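Local structure of putative cell adhesion protein (Bacteroides fragilis, 4H40) at residues 183-188 with 250-255; 202-207 with 238-243. The protein is probably a structural or adhesive subunit of a fimbria, a pilus of a type described from bacteria of the human microbiome. One frame throughout, in Å; residues are numbered along the deposited sequence.

Contact 1 of 2, residues 183-188 with 250-255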
ATOM      1  N   ARG B 183      -4.344 -16.659   1.793  1.00 43.53           N
ATOM      2  CA  ARG B 183      -3.343 -16.937   0.784  1.00 41.12           C
ATOM      3  C   ARG B 183      -2.616 -15.660   0.438  1.00 43.02           C
ATOM      4  O   ARG B 183      -3.243 -14.616   0.288  1.00 45.09           O
ATOM      5  CB  ARG B 183      -4.003 -17.538  -0.457  1.00 38.87           C
ATOM      6  CG  ARG B 183      -3.015 -17.842  -1.570  1.00 43.09           C
ATOM      7  CD  ARG B 183      -3.687 -18.468  -2.755  1.00 44.44           C
ATOM      8  NE  ARG B 183      -2.982 -18.134  -3.979  1.00 50.57           N
ATOM      9  CZ  ARG B 183      -2.492 -19.031  -4.823  1.00 75.33           C
ATOM     10  NH1 ARG B 183      -2.640 -20.332  -4.580  1.00 68.92           N
ATOM     11  NH2 ARG B 183      -1.861 -18.640  -5.924  1.00 58.21           N
HETATM   12  N   MSE B 184      -1.298 -15.736   0.313  1.00 36.03           N
HETATM   13  CA  MSE B 184      -0.469 -14.615  -0.117  1.00 33.80           C
HETATM   14  C   MSE B 184       0.212 -15.029  -1.406  1.00 39.91           C
HETATM   15  O   MSE B 184       0.638 -16.181  -1.536  1.00 40.20           O
HETATM   16  CB  MSE B 184       0.535 -14.173   0.946  1.00 35.37           C
HETATM   17  CG  MSE B 184      -0.140 -13.553   2.150  1.00 43.26           C
HETATM   18 SE   MSE B 184       1.050 -12.726   3.452  0.75 53.64          SE
HETATM   19  CE  MSE B 184       1.088 -10.956   2.703  1.00 50.43           C
ATOM     20  N   GLN B 185       0.223 -14.132  -2.398  1.00 35.52           N
ATOM     21  CA  GLN B 185       0.874 -14.394  -3.653  1.00 34.47           C
ATOM     22  C   GLN B 185       1.729 -13.211  -4.052  1.00 41.36           C
ATOM     23  O   GLN B 185       1.301 -12.078  -3.921  1.00 42.50           O
ATOM     24  CB  GLN B 185      -0.149 -14.709  -4.721  1.00 35.36           C
ATOM     25  CG  GLN B 185       0.504 -15.165  -5.982  1.00 43.73           C
ATOM     26  CD  GLN B 185      -0.496 -15.354  -7.047  1.00 55.62           C
ATOM     27  OE1 GLN B 185      -1.023 -16.444  -7.224  1.00 57.04           O
ATOM     28  NE2 GLN B 185      -0.755 -14.304  -7.789  1.00 37.23           N
ATOM     29  N   PHE B 186       2.943 -13.485  -4.535  1.00 37.80           N
ATOM     30  CA  PHE B 186       3.912 -12.515  -5.010  1.00 36.21           C
ATOM     31  C   PHE B 186       4.309 -12.889  -6.445  1.00 40.28           C
ATOM     32  O   PHE B 186       4.736 -14.017  -6.710  1.00 38.15           O
ATOM     33  CB  PHE B 186       5.140 -12.455  -4.073  1.00 38.14           C
ATOM     34  CG  PHE B 186       4.757 -12.303  -2.607  1.00 40.50           C
ATOM     35  CD1 PHE B 186       4.524 -11.047  -2.055  1.00 44.24           C
ATOM     36  CD2 PHE B 186       4.584 -13.411  -1.801  1.00 41.96           C
ATOM     37  CE1 PHE B 186       4.105 -10.913  -0.738  1.00 44.77           C
ATOM     38  CE2 PHE B 186       4.157 -13.272  -0.477  1.00 44.52           C
ATOM     39  CZ  PHE B 186       3.905 -12.032   0.038  1.00 43.21           C
ATOM     40  N   THR B 187       4.051 -11.956  -7.382  1.00 37.65           N
ATOM     41  CA  THR B 187       4.483 -12.027  -8.760  1.00 37.59           C
ATOM     42  C   THR B 187       5.653 -11.060  -8.835  1.00 41.85           C
ATOM     43  O   THR B 187       5.478  -9.877  -8.499  1.00 40.97           O
ATOM     44  CB  THR B 187       3.345 -11.714  -9.741  1.00 45.23           C
ATOM     45  OG1 THR B 187       2.267 -12.633  -9.543  1.00 50.13           O
ATOM     46  CG2 THR B 187       3.800 -11.774 -11.181  1.00 39.60           C
ATOM     47  N   VAL B 188       6.866 -11.581  -9.144  1.00 37.88           N
ATOM     48  CA  VAL B 188       8.087 -10.752  -9.274  1.00 36.74           C
ATOM     49  C   VAL B 188       8.437 -10.649 -10.749  1.00 39.55           C
ATOM     50  O   VAL B 188       8.779 -11.659 -11.369  1.00 38.66           O
ATOM     51  CB  VAL B 188       9.295 -11.260  -8.454  1.00 38.88           C
ATOM     52  CG1 VAL B 188      10.446 -10.281  -8.546  1.00 39.52           C
ATOM     53  CG2 VAL B 188       8.917 -11.539  -7.000  1.00 37.19           C
ATOM     54  N   SER B 250       8.660 -13.609 -15.438  1.00 40.33           N
ATOM     55  CA  SER B 250       8.306 -13.306 -14.061  1.00 38.17           C
ATOM     56  C   SER B 250       8.170 -14.605 -13.244  1.00 42.15           C
ATOM     57  O   SER B 250       8.006 -15.677 -13.811  1.00 40.51           O
ATOM     58  CB  SER B 250       7.054 -12.443 -13.968  1.00 39.41           C
ATOM     59  OG  SER B 250       5.953 -12.985 -14.666  1.00 52.61           O
ATOM     60  N   LEU B 251       8.329 -14.497 -11.909  1.00 40.03           N
ATOM     61  CA  LEU B 251       8.198 -15.590 -10.957  1.00 38.49           C
ATOM     62  C   LEU B 251       6.906 -15.449 -10.164  1.00 44.11           C
ATOM     63  O   LEU B 251       6.551 -14.333  -9.797  1.00 45.34           O
ATOM     64  CB  LEU B 251       9.364 -15.560  -9.984  1.00 38.27           C
ATOM     65  CG  LEU B 251      10.767 -15.716 -10.521  1.00 43.71           C
ATOM     66  CD1 LEU B 251      11.741 -15.244  -9.481  1.00 43.41           C
ATOM     67  CD2 LEU B 251      11.060 -17.174 -10.912  1.00 46.09           C
ATOM     68  N   VAL B 252       6.207 -16.552  -9.869  1.00 40.28           N
ATOM     69  CA  VAL B 252       4.990 -16.521  -9.038  1.00 38.52           C
ATOM     70  C   VAL B 252       5.186 -17.429  -7.823  1.00 40.08           C
ATOM     71  O   VAL B 252       5.329 -18.648  -7.948  1.00 39.70           O
ATOM     72  CB  VAL B 252       3.668 -16.865  -9.783  1.00 42.63           C
ATOM     73  CG1 VAL B 252       2.477 -16.727  -8.851  1.00 40.47           C
ATOM     74  CG2 VAL B 252       3.474 -15.951 -10.975  1.00 44.27           C
ATOM     75  N   ALA B 253       5.180 -16.830  -6.642  1.00 36.73           N
ATOM     76  CA  ALA B 253       5.303 -17.580  -5.397  1.00 35.67           C
ATOM     77  C   ALA B 253       4.058 -17.349  -4.565  1.00 39.95           C
ATOM     78  O   ALA B 253       3.537 -16.241  -4.546  1.00 40.86           O
ATOM     79  CB  ALA B 253       6.557 -17.165  -4.646  1.00 36.25           C
ATOM     80  N   HIS B 254       3.524 -18.397  -3.961  1.00 38.37           N
ATOM     81  CA  HIS B 254       2.345 -18.293  -3.107  1.00 40.25           C
ATOM     82  C   HIS B 254       2.468 -19.204  -1.889  1.00 44.08           C
ATOM     83  O   HIS B 254       3.284 -20.122  -1.861  1.00 43.00           O
ATOM     84  CB  HIS B 254       1.044 -18.575  -3.875  1.00 42.71           C
ATOM     85  CG  HIS B 254       0.932 -19.965  -4.410  1.00 48.59           C
ATOM     86  ND1 HIS B 254       0.124 -20.902  -3.808  1.00 51.81           N
ATOM     87  CD2 HIS B 254       1.518 -20.529  -5.487  1.00 52.21           C
ATOM     88  CE1 HIS B 254       0.235 -21.998  -4.536  1.00 51.90           C
ATOM     89  NE2 HIS B 254       1.079 -21.826  -5.541  1.00 52.59           N
ATOM     90  N   THR B 255       1.690 -18.906  -0.866  1.00 41.70           N
ATOM     91  CA  THR B 255       1.656 -19.693   0.351  1.00 42.82           C
ATOM     92  C   THR B 255       0.389 -19.416   1.103  1.00 46.60           C
ATOM     93  O   THR B 255      -0.236 -18.357   0.918  1.00 43.94           O
ATOM     94  CB  THR B 255       2.890 -19.423   1.241  1.00 52.21           C
ATOM     95  OG1 THR B 255       3.059 -20.516   2.114  1.00 53.96           O
ATOM     96  CG2 THR B 255       2.811 -18.131   2.033  1.00 50.26           C
TER
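The guanidinium of Arg183 lies flat on the imidazole of His254, centres 3.8 Å apart and planes 18° from parallel, an offset stack displaced toward the ring's rim. Two torsions set it up: the arginine chain runs extended with CG anti to the backbone N (chi1 179°), while the histidine swings CG between its own N and carbonyl carbon (chi1 64°). His254 ND1 is hydrogen-bonded to the hydroxyl of Tyr139. In the plane of the guanidinium, Arg183 NH2 donates to Gln185 OE1 at 2.7 Å, so the flat cation is held at its edge by an amide and over one face by the ring. Behind this the two strands run antiparallel, a neighbouring pair in one sheet of this protein of the Fimbrillin-like family (transthyretin clan). Six backbone hydrogen bonds join Met184 to Thr255, Phe186 to Ala253 and Val188 to Leu251, each pair bonded both ways; Phe186 N to Ala253 O is 2.8 Å. Along the partly exposed face Gln185 crosses Val252 at an angle, its CD 3.7 Å from Val252 CG1. Thr187 instead lies side by side with Val252, the two pointing the same way, and OG1 comes 3.8 Å from Val252 CG2. Selenomethionine Met184, Phe186, Val188, Leu251, Ala253 and Thr255 occupy the buried face, where Phe186 and Ala253 both reach Ile240. At the far end Ser250 CB nears Val188 O at 3.2 Å, and its hydroxyl bonds to Asp248 and Asn246.

Contact 2 of 2, residues 202-207 with 238-243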
ATOM      1  N   GLU B 202      16.981 -19.357   0.057  1.00 57.78           N
ATOM      2  CA  GLU B 202      16.306 -18.643   1.142  1.00 58.14           C
ATOM      3  C   GLU B 202      14.861 -18.218   0.738  1.00 58.51           C
ATOM      4  O   GLU B 202      14.042 -17.995   1.623  1.00 57.85           O
ATOM      5  CB  GLU B 202      17.114 -17.402   1.586  1.00 60.74           C
ATOM      6  CG  GLU B 202      18.491 -17.673   2.180  1.00 78.64           C
ATOM      7  CD  GLU B 202      19.641 -17.968   1.220  1.00113.13           C
ATOM      8  OE1 GLU B 202      19.461 -17.818  -0.011  1.00 89.71           O
ATOM      9  OE2 GLU B 202      20.725 -18.366   1.707  1.00118.30           O
ATOM     10  N   GLY B 203      14.591 -18.102  -0.573  1.00 50.68           N
ATOM     11  CA  GLY B 203      13.297 -17.725  -1.135  1.00 47.09           C
ATOM     12  C   GLY B 203      12.649 -16.489  -0.534  1.00 49.48           C
ATOM     13  O   GLY B 203      13.329 -15.512  -0.199  1.00 48.01           O
ATOM     14  N   ILE B 204      11.323 -16.534  -0.376  1.00 45.09           N
ATOM     15  CA  ILE B 204      10.536 -15.437   0.202  1.00 42.89           C
ATOM     16  C   ILE B 204      10.114 -15.813   1.624  1.00 48.52           C
ATOM     17  O   ILE B 204       9.417 -16.812   1.823  1.00 47.16           O
ATOM     18  CB  ILE B 204       9.318 -15.096  -0.707  1.00 42.29           C
ATOM     19  CG1 ILE B 204       9.790 -14.592  -2.077  1.00 39.46           C
ATOM     20  CG2 ILE B 204       8.354 -14.094  -0.012  1.00 41.38           C
ATOM     21  CD1 ILE B 204       8.815 -14.741  -3.109  1.00 31.73           C
ATOM     22  N   GLU B 205      10.566 -15.026   2.603  1.00 48.47           N
ATOM     23  CA  GLU B 205      10.237 -15.232   4.006  1.00 49.68           C
ATOM     24  C   GLU B 205       9.271 -14.133   4.498  1.00 52.97           C
ATOM     25  O   GLU B 205       9.572 -12.938   4.440  1.00 54.10           O
ATOM     26  CB  GLU B 205      11.497 -15.299   4.859  1.00 53.38           C
ATOM     27  CG  GLU B 205      11.199 -15.678   6.298  1.00 68.88           C
ATOM     28  CD  GLU B 205      12.391 -16.175   7.089  1.00106.74           C
ATOM     29  OE1 GLU B 205      13.463 -15.526   7.038  1.00113.60           O
ATOM     30  OE2 GLU B 205      12.242 -17.209   7.781  1.00106.13           O
ATOM     31  N   ILE B 206       8.085 -14.579   4.908  1.00 47.04           N
ATOM     32  CA  ILE B 206       7.010 -13.788   5.474  1.00 47.32           C
ATOM     33  C   ILE B 206       7.157 -13.942   7.008  1.00 55.93           C
ATOM     34  O   ILE B 206       7.296 -15.051   7.503  1.00 55.68           O
ATOM     35  CB  ILE B 206       5.654 -14.265   4.896  1.00 48.82           C
ATOM     36  CG1 ILE B 206       5.694 -14.268   3.340  1.00 47.57           C
ATOM     37  CG2 ILE B 206       4.477 -13.433   5.436  1.00 48.91           C
ATOM     38  CD1 ILE B 206       4.489 -14.817   2.664  1.00 51.56           C
ATOM     39  N   SER B 207       7.229 -12.821   7.727  1.00 55.81           N
ATOM     40  CA  SER B 207       7.445 -12.762   9.177  1.00 57.60           C
ATOM     41  C   SER B 207       6.408 -11.886   9.860  1.00 58.66           C
ATOM     42  O   SER B 207       5.909 -10.939   9.252  1.00 56.82           O
ATOM     43  CB  SER B 207       8.836 -12.202   9.473  1.00 64.44           C
ATOM     44  OG  SER B 207       9.856 -13.184   9.383  1.00 73.81           O
ATOM     45  N   VAL B 238       7.008 -17.918   7.832  1.00 51.17           N
ATOM     46  CA  VAL B 238       6.842 -18.952   6.813  1.00 49.05           C
ATOM     47  C   VAL B 238       7.802 -18.638   5.622  1.00 49.44           C
ATOM     48  O   VAL B 238       8.058 -17.472   5.324  1.00 48.80           O
ATOM     49  CB  VAL B 238       5.364 -19.183   6.390  1.00 50.86           C
ATOM     50  CG1 VAL B 238       4.777 -18.002   5.633  1.00 48.45           C
ATOM     51  CG2 VAL B 238       5.240 -20.453   5.578  1.00 50.77           C
ATOM     52  N   ARG B 239       8.386 -19.684   5.018  1.00 42.49           N
ATOM     53  CA  ARG B 239       9.287 -19.529   3.893  1.00 40.59           C
ATOM     54  C   ARG B 239       8.712 -20.160   2.608  1.00 44.47           C
ATOM     55  O   ARG B 239       8.238 -21.300   2.633  1.00 45.94           O
ATOM     56  CB  ARG B 239      10.638 -20.147   4.234  1.00 37.90           C
ATOM     57  CG  ARG B 239      11.725 -19.843   3.224  1.00 44.20           C
ATOM     58  CD  ARG B 239      13.070 -20.463   3.558  1.00 53.16           C
ATOM     59  NE  ARG B 239      13.590 -20.130   4.894  1.00 75.49           N
ATOM     60  CZ  ARG B 239      14.196 -18.989   5.225  1.00 93.72           C
ATOM     61  NH1 ARG B 239      14.327 -18.010   4.331  1.00 74.09           N
ATOM     62  NH2 ARG B 239      14.651 -18.806   6.455  1.00 84.25           N
ATOM     63  N   ILE B 240       8.710 -19.397   1.505  1.00 39.78           N
ATOM     64  CA  ILE B 240       8.305 -19.878   0.175  1.00 38.48           C
ATOM     65  C   ILE B 240       9.613 -20.146  -0.531  1.00 46.53           C
ATOM     66  O   ILE B 240      10.418 -19.232  -0.652  1.00 47.18           O
ATOM     67  CB  ILE B 240       7.383 -18.916  -0.628  1.00 39.75           C
ATOM     68  CG1 ILE B 240       6.236 -18.300   0.235  1.00 38.14           C
ATOM     69  CG2 ILE B 240       6.844 -19.634  -1.859  1.00 40.53           C
ATOM     70  CD1 ILE B 240       5.469 -17.125  -0.471  1.00 36.00           C
ATOM     71  N   THR B 241       9.881 -21.396  -0.898  1.00 46.44           N
ATOM     72  CA  THR B 241      11.133 -21.767  -1.548  1.00 48.47           C
ATOM     73  C   THR B 241      10.899 -22.033  -3.035  1.00 54.99           C
ATOM     74  O   THR B 241      11.844 -21.978  -3.826  1.00 56.96           O
ATOM     75  CB  THR B 241      11.772 -22.990  -0.845  1.00 54.10           C
ATOM     76  OG1 THR B 241      10.763 -23.952  -0.527  1.00 60.51           O
ATOM     77  CG2 THR B 241      12.503 -22.608   0.426  1.00 46.16           C
ATOM     78  N   GLN B 242       9.644 -22.295  -3.415  1.00 50.70           N
ATOM     79  CA  GLN B 242       9.306 -22.652  -4.789  1.00 50.88           C
ATOM     80  C   GLN B 242       8.481 -21.578  -5.491  1.00 51.83           C
ATOM     81  O   GLN B 242       7.563 -20.999  -4.910  1.00 49.63           O
ATOM     82  CB  GLN B 242       8.563 -23.997  -4.815  1.00 52.63           C
ATOM     83  CG  GLN B 242       9.487 -25.194  -4.625  1.00 77.78           C
ATOM     84  CD  GLN B 242       8.929 -26.170  -3.615  1.00113.11           C
ATOM     85  OE1 GLN B 242       7.844 -26.762  -3.792  1.00108.22           O
ATOM     86  NE2 GLN B 242       9.678 -26.370  -2.528  1.00109.99           N
ATOM     87  N   ALA B 243       8.808 -21.342  -6.759  1.00 47.43           N
ATOM     88  CA  ALA B 243       8.135 -20.379  -7.617  1.00 45.86           C
ATOM     89  C   ALA B 243       7.963 -20.961  -8.995  1.00 50.50           C
ATOM     90  O   ALA B 243       8.677 -21.881  -9.346  1.00 55.48           O
ATOM     91  CB  ALA B 243       8.933 -19.082  -7.681  1.00 46.17           C
TER
HETATM   92  O   HOH W   1      15.240 -14.755   4.843  1.00 59.53           O
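Arg239 leaves its strand with CG anti to the backbone N (chi1 -170°) and then bends at chi3 (-55°), which folds the guanidinium back over the neighbouring strand, where Glu205, its CG likewise anti to the backbone N, extends to meet it. The bend carries Arg239 NH1 to 2.7 Å from Glu202 O, a bond made in the carbonyl plane on a lone pair and close to the guanidinium plane. The carboxylate of Glu205 comes over a face: OE2 is 3.2 Å from Arg239 NH2, well out of the guanidinium plane, and the two flat groups are turned 47° from each other. This salt bridge is therefore one of charge, without an N-H aimed at the oxygen. A water receives a weak bond from Arg239 NH1 and donates to Glu205 OE1 at 2.9 Å. On the opposite face of the sheet, Ile206 CD1 meets Ile240 CD1 at 4.0 Å, the side chains crossing, while Ile206 CB rests 3.9 Å from Val238 CG1. Ile204 CG2 adds a looser touch to Ile240 CD1. Four backbone hydrogen bonds tie Ile204 to Ile240 and Ile206 to Val238 in antiparallel register; strand 237-240 is an outermost strand of a four-stranded antiparallel sheet within this chain. Gly203, with positive phi, stands where the chain turns the corner at 202, and its CA approaches Ile240 O at 3.3 Å. The sheet edge thus has two characters: isoleucines and valine pack inward, while one arginine links a corner carbonyl to a carboxylate, probably helping to keep the Glu205 charge balanced.

In the fold
Contact 1 and contact 2 sit with centres about 10 Å apart, on the same side of the chain's centre, and belong to different sheets of the same lobe of the chain. Along the chain the order is 183-188, 202-207, 238-243, 250-255, so both segments of contact 2 fall between those of contact 1; strands 177-190 and 197-207 are consecutive. The buried faces of the two pairs meet: Phe186 CE2 lies 3.5 Å from Ile206 CD1, and Ala253 CB 3.7 Å from Ile204 CD1. Both contacts contribute side chains to the apolar interior between the two layers, while the Arg183-His254 and Arg239-Glu205 pairs lie on the faces turned away from it.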